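Pesticidal crystal protein Cry2Aa (Bacillus thuringiensis serovar kurstaki, PDB 1I5P) promotes colloid-osmotic lysis as an insecticidal toxin by binding to midgut epithelial cells of dipteran and lepidopteran larvae. Local coordinates at residues G325-T330 and G386-T391. Numbering follows the deposited sequence.
Sequences GLPGST and GVATST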
loop_
_atom_site.group_PDB
_atom_site.type_symbol
_atom_site.label_atom_id
_atom_site.label_comp_id
_atom_site.label_asym_id
_atom_site.label_seq_id
_atom_site.Cartn_x
_atom_site.Cartn_y
_atom_site.Cartn_z
ATOM N N GLY A 325 9.886 -20.190 -48.488
ATOM C CA GLY A 325 9.287 -21.477 -48.790
ATOM C C GLY A 325 8.279 -21.967 -47.770
ATOM O O GLY A 325 7.480 -22.859 -48.060
ATOM N N LEU A 326 8.317 -21.388 -46.574
ATOM C CA LEU A 326 7.399 -21.781 -45.510
ATOM C C LEU A 326 5.989 -21.286 -45.776
ATOM O O LEU A 326 5.785 -20.296 -46.483
ATOM C CB LEU A 326 7.874 -21.243 -44.156
ATOM C CG LEU A 326 9.107 -21.884 -43.516
ATOM C CD1 LEU A 326 9.525 -21.069 -42.301
ATOM C CD2 LEU A 326 8.811 -23.333 -43.128
ATOM N N PRO A 327 4.991 -21.981 -45.215
ATOM C CA PRO A 327 3.592 -21.590 -45.399
ATOM C C PRO A 327 3.168 -20.607 -44.291
ATOM O O PRO A 327 4.019 -20.074 -43.576
ATOM C CB PRO A 327 2.866 -22.932 -45.339
ATOM C CG PRO A 327 3.642 -23.672 -44.289
ATOM C CD PRO A 327 5.101 -23.278 -44.516
ATOM N N GLY A 328 1.867 -20.358 -44.159
ATOM C CA GLY A 328 1.387 -19.447 -43.130
ATOM C C GLY A 328 2.039 -18.073 -43.121
ATOM O O GLY A 328 2.538 -17.606 -44.148
ATOM N N SER A 329 2.041 -17.427 -41.957
ATOM C CA SER A 329 2.623 -16.096 -41.826
ATOM C C SER A 329 3.036 -15.777 -40.388
ATOM O O SER A 329 2.981 -16.638 -39.509
ATOM C CB SER A 329 1.623 -15.048 -42.319
ATOM O OG SER A 329 2.205 -13.760 -42.356
ATOM N N THR A 330 3.449 -14.533 -40.162
ATOM C CA THR A 330 3.876 -14.080 -38.838
ATOM C C THR A 330 3.295 -12.707 -38.504
ATOM O O THR A 330 3.516 -11.732 -39.225
ATOM C CB THR A 330 5.415 -14.010 -38.745
ATOM O OG1 THR A 330 5.950 -15.338 -38.760
ATOM C CG2 THR A 330 5.851 -13.307 -37.467
ATOM N N GLY A 386 -0.843 -24.036 -37.217
ATOM C CA GLY A 386 -0.538 -24.511 -38.555
ATOM C C GLY A 386 0.816 -25.186 -38.630
ATOM O O GLY A 386 1.092 -26.126 -37.885
ATOM N N VAL A 387 1.670 -24.702 -39.527
ATOM C CA VAL A 387 3.002 -25.269 -39.697
ATOM C C VAL A 387 4.090 -24.275 -39.289
ATOM O O VAL A 387 5.066 -24.643 -38.635
ATOM C CB VAL A 387 3.250 -25.697 -41.168
ATOM C CG1 VAL A 387 3.645 -27.163 -41.223
ATOM C CG2 VAL A 387 2.002 -25.456 -42.003
ATOM N N ALA A 388 3.918 -23.014 -39.673
ATOM C CA ALA A 388 4.902 -21.990 -39.347
ATOM C C ALA A 388 4.259 -20.643 -39.038
ATOM O O ALA A 388 4.916 -19.603 -39.106
ATOM C CB ALA A 388 5.890 -21.843 -40.493
ATOM N N THR A 389 2.974 -20.662 -38.702
ATOM C CA THR A 389 2.264 -19.433 -38.380
ATOM C C THR A 389 2.398 -19.134 -36.892
ATOM O O THR A 389 2.185 -20.011 -36.055
ATOM C CB THR A 389 0.764 -19.544 -38.726
ATOM O OG1 THR A 389 0.609 -19.707 -40.142
ATOM C CG2 THR A 389 0.018 -18.297 -38.274
ATOM N N SER A 390 2.760 -17.896 -36.569
ATOM C CA SER A 390 2.907 -17.475 -35.180
ATOM C C SER A 390 2.334 -16.078 -34.993
ATOM O O SER A 390 2.163 -15.324 -35.959
ATOM C CB SER A 390 4.377 -17.470 -34.765
ATOM O OG SER A 390 5.058 -16.374 -35.351
ATOM N N THR A 391 2.044 -15.738 -33.741
ATOM C CA THR A 391 1.491 -14.435 -33.414
ATOM C C THR A 391 2.014 -13.936 -32.076
ATOM O O THR A 391 1.724 -14.507 -31.027
ATOM C CB THR A 391 -0.045 -14.483 -33.355
ATOM O OG1 THR A 391 -0.561 -14.792 -34.657
ATOM C CG2 THR A 391 -0.603 -13.144 -32.899
#
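Ser329 and Thr389 meet across two neighbouring chain segments at the exposed tip of the beta-prism domain of this three-domain delta-endotoxin, where the hairpin loop between strands 308-321 and 329-342 meets the turn that joins 381-385 to 389-393. The pairing is parallel, in a sheet whose other pairings are antiparallel, with Thr330 bridged to Ser390. Its close-fitting half centres on Ser329, which is gripped through both backbone polar atoms. The carbonyl O accepts a hydrogen bond from Ser390 N at 3.2 Å, the donor lying in the carbonyl plane, and takes a CA-H...O contact from Thr389 CA at 3.1 Å. On the amide side a side chain stands in for a backbone acceptor: with chi1 at -64°, Thr389 OG1 lies beside its own backbone N and accepts a hydrogen bond from Ser329 N, the N-H...O angle being 150°. The same hydroxyl lies against Gly328 CA at 3.1 Å, close over a residue that has no side chain. Toward the loops, on the solvent side, hydrogen bonds between the segments give way to apolar contacts among largely exposed side chains. Leu326 CD1 reaches Ala388 CB at 4.1 Å, and Asn322 ties this end together by donating ND2 to Pro327 O and, weakly, to Ala388 O. Farthest out, Pro327 and Val387 cross at about a right angle, with one unusually short touch, Pro327 CG to Val387 CG2 at 3.3 Å.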